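Local coordinates for Rab GDP-dissociation inhibitor (Saccharomyces cerevisiae, PDB 2BCG), which regulates Rab GTPases of the yeast secretory pathway by inhibiting GDP release and extracts the GDP-bound form of YPT7 from vacuolar membranes, at residues L97-Y109 with E243-Y255. Residues are numbered along the deposited sequence; the frame is centred on the assembly and turned at random. Where two conformers were deposited one is given.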
loop_
_atom_site.group_PDB
_atom_site.type_symbol
_atom_site.label_atom_id
_atom_site.label_comp_id
_atom_site.label_asym_id
_atom_site.label_seq_id
_atom_site.Cartn_x
_atom_site.Cartn_y
_atom_site.Cartn_z
ATOM N N LEU A 97 7.670 8.209 -3.573
ATOM C CA LEU A 97 6.403 7.460 -3.566
ATOM C C LEU A 97 5.221 8.392 -3.462
ATOM O O LEU A 97 4.210 8.207 -4.155
ATOM C CB LEU A 97 6.408 6.327 -2.517
ATOM C CG LEU A 97 5.136 5.460 -2.458
ATOM C CD1 LEU A 97 4.830 4.851 -3.836
ATOM C CD2 LEU A 97 5.255 4.363 -1.387
ATOM N N THR A 98 5.349 9.446 -2.655
ATOM C CA THR A 98 4.244 10.404 -2.604
ATOM C C THR A 98 4.037 11.059 -3.986
ATOM O O THR A 98 2.894 11.246 -4.421
ATOM C CB THR A 98 4.390 11.460 -1.481
ATOM O OG1 THR A 98 5.548 12.251 -1.728
ATOM C CG2 THR A 98 4.523 10.773 -0.145
ATOM N N ASN A 99 5.136 11.406 -4.659
ATOM C CA ASN A 99 5.081 12.015 -6.003
ATOM C C ASN A 99 4.348 11.083 -7.009
ATOM O O ASN A 99 3.519 11.523 -7.827
ATOM C CB ASN A 99 6.508 12.334 -6.467
ATOM C CG ASN A 99 6.544 13.206 -7.729
ATOM O OD1 ASN A 99 5.740 14.109 -7.892
ATOM N ND2 ASN A 99 7.471 12.898 -8.632
ATOM N N ILE A 100 4.644 9.790 -6.940
ATOM C CA ILE A 100 3.989 8.806 -7.816
ATOM C C ILE A 100 2.521 8.669 -7.451
ATOM O O ILE A 100 1.666 8.654 -8.325
ATOM C CB ILE A 100 4.691 7.445 -7.730
ATOM C CG1 ILE A 100 6.135 7.561 -8.210
ATOM C CG2 ILE A 100 3.919 6.356 -8.526
ATOM C CD1 ILE A 100 6.944 6.298 -7.950
ATOM N N LEU A 101 2.222 8.561 -6.158
ATOM C CA LEU A 101 0.847 8.488 -5.703
ATOM C C LEU A 101 0.001 9.629 -6.224
ATOM O O LEU A 101 -1.134 9.410 -6.654
ATOM C CB LEU A 101 0.788 8.461 -4.168
ATOM C CG LEU A 101 1.214 7.140 -3.497
ATOM C CD1 LEU A 101 1.543 7.425 -2.034
ATOM C CD2 LEU A 101 0.098 6.062 -3.618
ATOM N N ILE A 102 0.541 10.844 -6.145
ATOM C CA ILE A 102 -0.226 12.014 -6.590
ATOM C C ILE A 102 -0.418 12.052 -8.092
ATOM O O ILE A 102 -1.526 12.299 -8.540
ATOM C CB ILE A 102 0.553 13.279 -6.185
ATOM C CG1 ILE A 102 0.573 13.409 -4.673
ATOM C CG2 ILE A 102 -0.040 14.503 -6.833
ATOM C CD1 ILE A 102 1.619 14.365 -4.161
ATOM N N HIS A 103 0.623 11.740 -8.857
ATOM C CA HIS A 103 0.526 11.794 -10.326
ATOM C C HIS A 103 -0.436 10.741 -10.877
ATOM O O HIS A 103 -1.115 10.976 -11.869
ATOM C CB HIS A 103 1.905 11.655 -10.979
ATOM C CG HIS A 103 2.680 12.941 -11.009
ATOM N ND1 HIS A 103 3.423 13.387 -9.938
ATOM C CD2 HIS A 103 2.796 13.890 -11.976
ATOM C CE1 HIS A 103 3.957 14.566 -10.241
ATOM N NE2 HIS A 103 3.597 14.888 -11.473
ATOM N N THR A 104 -0.510 9.574 -10.216
ATOM C CA THR A 104 -1.345 8.453 -10.688
ATOM C C THR A 104 -2.715 8.424 -10.067
ATOM O O THR A 104 -3.554 7.579 -10.434
ATOM C CB THR A 104 -0.696 7.094 -10.359
ATOM O OG1 THR A 104 -0.542 6.952 -8.923
ATOM C CG2 THR A 104 0.650 6.885 -11.106
ATOM N N ASP A 105 -2.952 9.299 -9.092
ATOM C CA ASP A 105 -4.215 9.319 -8.347
ATOM C C ASP A 105 -4.489 8.005 -7.580
ATOM O O ASP A 105 -5.632 7.679 -7.245
ATOM C CB ASP A 105 -5.415 9.667 -9.238
ATOM C CG ASP A 105 -5.411 11.131 -9.719
ATOM O OD1 ASP A 105 -4.653 11.995 -9.213
ATOM O OD2 ASP A 105 -6.181 11.392 -10.653
ATOM N N VAL A 106 -3.423 7.287 -7.258
ATOM C CA VAL A 106 -3.576 6.095 -6.373
ATOM C C VAL A 106 -3.948 6.533 -4.951
ATOM O O VAL A 106 -4.463 5.756 -4.151
ATOM C CB VAL A 106 -2.372 5.153 -6.498
ATOM C CG1 VAL A 106 -2.392 4.078 -5.415
ATOM C CG2 VAL A 106 -2.403 4.527 -7.877
ATOM N N THR A 107 -3.782 7.840 -4.685
ATOM C CA THR A 107 -4.406 8.456 -3.537
ATOM C C THR A 107 -5.913 8.210 -3.444
ATOM O O THR A 107 -6.488 8.318 -2.343
ATOM C CB THR A 107 -4.173 10.002 -3.547
ATOM O OG1 THR A 107 -4.520 10.550 -4.836
ATOM C CG2 THR A 107 -2.706 10.322 -3.251
ATOM N N ARG A 108 -6.566 7.864 -4.565
ATOM C CA ARG A 108 -8.003 7.531 -4.524
ATOM C C ARG A 108 -8.270 6.191 -3.814
ATOM O O ARG A 108 -9.418 5.915 -3.395
ATOM C CB ARG A 108 -8.557 7.393 -5.951
ATOM C CG ARG A 108 -8.641 8.654 -6.752
ATOM C CD ARG A 108 -8.950 8.201 -8.191
ATOM N NE ARG A 108 -9.280 9.351 -9.012
ATOM C CZ ARG A 108 -9.979 9.331 -10.153
ATOM N NH1 ARG A 108 -10.440 8.188 -10.706
ATOM N NH2 ARG A 108 -10.201 10.499 -10.747
ATOM N N TYR A 109 -7.227 5.374 -3.667
ATOM C CA TYR A 109 -7.420 3.987 -3.189
ATOM C C TYR A 109 -6.760 3.758 -1.840
ATOM O O TYR A 109 -6.893 2.681 -1.247
ATOM C CB TYR A 109 -6.897 2.953 -4.205
ATOM C CG TYR A 109 -7.179 3.335 -5.653
ATOM C CD1 TYR A 109 -6.181 3.292 -6.598
ATOM C CD2 TYR A 109 -8.448 3.782 -6.037
ATOM C CE1 TYR A 109 -6.407 3.660 -7.925
ATOM C CE2 TYR A 109 -8.695 4.154 -7.355
ATOM C CZ TYR A 109 -7.669 4.103 -8.293
ATOM O OH TYR A 109 -7.853 4.526 -9.609
ATOM N N GLU A 243 -2.225 -1.994 1.541
ATOM C CA GLU A 243 -3.091 -1.186 0.682
ATOM C C GLU A 243 -2.354 -0.635 -0.547
ATOM O O GLU A 243 -2.980 -0.359 -1.581
ATOM C CB GLU A 243 -3.684 -0.029 1.463
ATOM C CG GLU A 243 -4.462 -0.461 2.705
ATOM C CD GLU A 243 -5.596 -1.463 2.382
ATOM O OE1 GLU A 243 -5.415 -2.700 2.601
ATOM O OE2 GLU A 243 -6.663 -1.014 1.910
ATOM N N LEU A 244 -1.047 -0.394 -0.412
ATOM C CA LEU A 244 -0.270 0.216 -1.501
ATOM C C LEU A 244 -0.227 -0.696 -2.748
ATOM O O LEU A 244 -0.616 -0.248 -3.836
ATOM C CB LEU A 244 1.140 0.614 -1.004
ATOM C CG LEU A 244 1.110 1.751 0.029
ATOM C CD1 LEU A 244 2.472 1.779 0.774
ATOM C CD2 LEU A 244 0.800 3.116 -0.627
ATOM N N PRO A 245 0.257 -1.955 -2.632
ATOM C CA PRO A 245 0.258 -2.788 -3.859
ATOM C C PRO A 245 -1.150 -2.965 -4.408
ATOM O O PRO A 245 -1.338 -2.966 -5.619
ATOM C CB PRO A 245 0.868 -4.135 -3.406
ATOM C CG PRO A 245 0.729 -4.124 -1.883
ATOM C CD PRO A 245 0.836 -2.680 -1.470
ATOM N N GLN A 246 -2.134 -3.095 -3.536
ATOM C CA GLN A 246 -3.523 -3.277 -3.996
ATOM C C GLN A 246 -3.968 -2.057 -4.811
ATOM O O GLN A 246 -4.669 -2.189 -5.818
ATOM C CB GLN A 246 -4.465 -3.520 -2.819
ATOM C CG GLN A 246 -4.243 -4.919 -2.219
ATOM C CD GLN A 246 -5.189 -5.193 -1.073
ATOM O OE1 GLN A 246 -6.396 -5.289 -1.250
ATOM N NE2 GLN A 246 -4.641 -5.289 0.116
ATOM N N GLY A 247 -3.522 -0.881 -4.384
ATOM C CA GLY A 247 -3.908 0.334 -5.092
ATOM C C GLY A 247 -3.263 0.448 -6.456
ATOM O O GLY A 247 -3.905 0.878 -7.445
ATOM N N PHE A 248 -1.975 0.119 -6.529
ATOM C CA PHE A 248 -1.297 0.161 -7.829
ATOM C C PHE A 248 -1.821 -0.947 -8.756
ATOM O O PHE A 248 -1.858 -0.756 -9.986
ATOM C CB PHE A 248 0.220 0.153 -7.666
ATOM C CG PHE A 248 0.751 1.499 -7.249
ATOM C CD1 PHE A 248 0.905 2.531 -8.204
ATOM C CD2 PHE A 248 1.011 1.773 -5.900
ATOM C CE1 PHE A 248 1.364 3.799 -7.818
ATOM C CE2 PHE A 248 1.441 3.063 -5.502
ATOM C CZ PHE A 248 1.648 4.065 -6.469
ATOM N N ALA A 249 -2.205 -2.093 -8.189
ATOM C CA ALA A 249 -2.830 -3.173 -8.997
ATOM C C ALA A 249 -4.158 -2.682 -9.582
ATOM O O ALA A 249 -4.474 -2.960 -10.747
ATOM C CB ALA A 249 -3.058 -4.426 -8.148
ATOM N N ARG A 250 -4.934 -1.958 -8.773
ATOM C CA ARG A 250 -6.177 -1.381 -9.298
ATOM C C ARG A 250 -5.862 -0.384 -10.461
ATOM O O ARG A 250 -6.523 -0.432 -11.522
ATOM C CB ARG A 250 -6.983 -0.722 -8.195
ATOM C CG ARG A 250 -8.254 -0.108 -8.758
ATOM C CD ARG A 250 -9.107 0.461 -7.672
ATOM N NE ARG A 250 -10.271 1.091 -8.287
ATOM C CZ ARG A 250 -11.378 0.422 -8.644
ATOM N NH1 ARG A 250 -11.513 -0.905 -8.401
ATOM N NH2 ARG A 250 -12.357 1.094 -9.245
ATOM N N LEU A 251 -4.832 0.475 -10.279
ATOM C CA LEU A 251 -4.425 1.415 -11.367
ATOM C C LEU A 251 -4.108 0.624 -12.647
ATOM O O LEU A 251 -4.585 0.950 -13.751
ATOM C CB LEU A 251 -3.195 2.217 -10.933
ATOM C CG LEU A 251 -2.644 3.165 -12.000
ATOM C CD1 LEU A 251 -3.535 4.395 -12.210
ATOM C CD2 LEU A 251 -1.226 3.567 -11.594
ATOM N N SER A 252 -3.323 -0.437 -12.502
ATOM C CA SER A 252 -3.002 -1.262 -13.660
ATOM C C SER A 252 -4.284 -1.842 -14.297
ATOM O O SER A 252 -4.445 -1.784 -15.521
ATOM C CB SER A 252 -2.080 -2.413 -13.263
ATOM O OG SER A 252 -1.703 -3.124 -14.419
ATOM N N ALA A 253 -5.170 -2.389 -13.472
ATOM C CA ALA A 253 -6.423 -3.006 -14.002
ATOM C C ALA A 253 -7.262 -1.973 -14.756
ATOM O O ALA A 253 -7.814 -2.252 -15.819
ATOM C CB ALA A 253 -7.218 -3.618 -12.850
ATOM N N ILE A 254 -7.333 -0.760 -14.222
ATOM C CA ILE A 254 -8.105 0.292 -14.883
ATOM C C ILE A 254 -7.560 0.546 -16.281
ATOM O O ILE A 254 -8.320 0.773 -17.236
ATOM C CB ILE A 254 -8.078 1.595 -14.034
ATOM C CG1 ILE A 254 -8.965 1.416 -12.804
ATOM C CG2 ILE A 254 -8.530 2.802 -14.852
ATOM C CD1 ILE A 254 -8.716 2.399 -11.723
ATOM N N TYR A 255 -6.239 0.546 -16.391
ATOM C CA TYR A 255 -5.594 0.851 -17.659
ATOM C C TYR A 255 -5.330 -0.368 -18.513
ATOM O O TYR A 255 -4.555 -0.298 -19.466
ATOM C CB TYR A 255 -4.311 1.671 -17.446
ATOM C CG TYR A 255 -4.620 3.112 -17.156
ATOM C CD1 TYR A 255 -4.626 4.061 -18.191
ATOM C CD2 TYR A 255 -4.935 3.530 -15.866
ATOM C CE1 TYR A 255 -4.894 5.400 -17.923
ATOM C CE2 TYR A 255 -5.216 4.871 -15.587
ATOM C CZ TYR A 255 -5.211 5.802 -16.623
ATOM O OH TYR A 255 -5.477 7.150 -16.340
HETATM O O HOH W 1 -5.708 0.076 -2.210
HETATM O O HOH W 2 -7.212 1.483 1.329
#
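Phe248 inserts as a knob among Leu97, Ile100, Leu101 and Thr104 of helix 97-104, with Ile100 CG2 3.7 Å from Phe248 CE1. Val106 lies over one face of this ring, its CG1 4.1 Å from the centroid in a CH-pi contact, and the same methyl rests against the backbone carbonyl carbon of Gly247. Leu251 CD2 packs on Thr104 CB at 3.8 Å.

Tyr109 makes the second CH-pi contact: Arg250 CD sits 3.7 Å above its ring centre. The extended arginine side chain, with CG anti to the backbone N (chi1 179°), crosses that of Tyr109 at about a right angle. Its guanidinium, 74° from the ring plane, forms a salt bridge outside this contact, with an acidic side chain of the bound partner protein. Tyr109 OH hydrogen-bonds Arg447 and an acidic side chain of that partner. A leucine here, lacking ring and hydroxyl, would probably let the Arg250 chain shift and leave both hydroxyl partners without that mate.

Two waters bind Tyr109 O; one donates to Glu243 O (2.8 Å), the other to Glu243 OE2 (2.6 Å).

Both segments overlap experimentally defined YPT1-interacting regions. Around the contact, helix 21-32 packs against Phe248, helix 424-438 against Leu97 and Ile100, and strand 258-260 against Ala249 and Ser252.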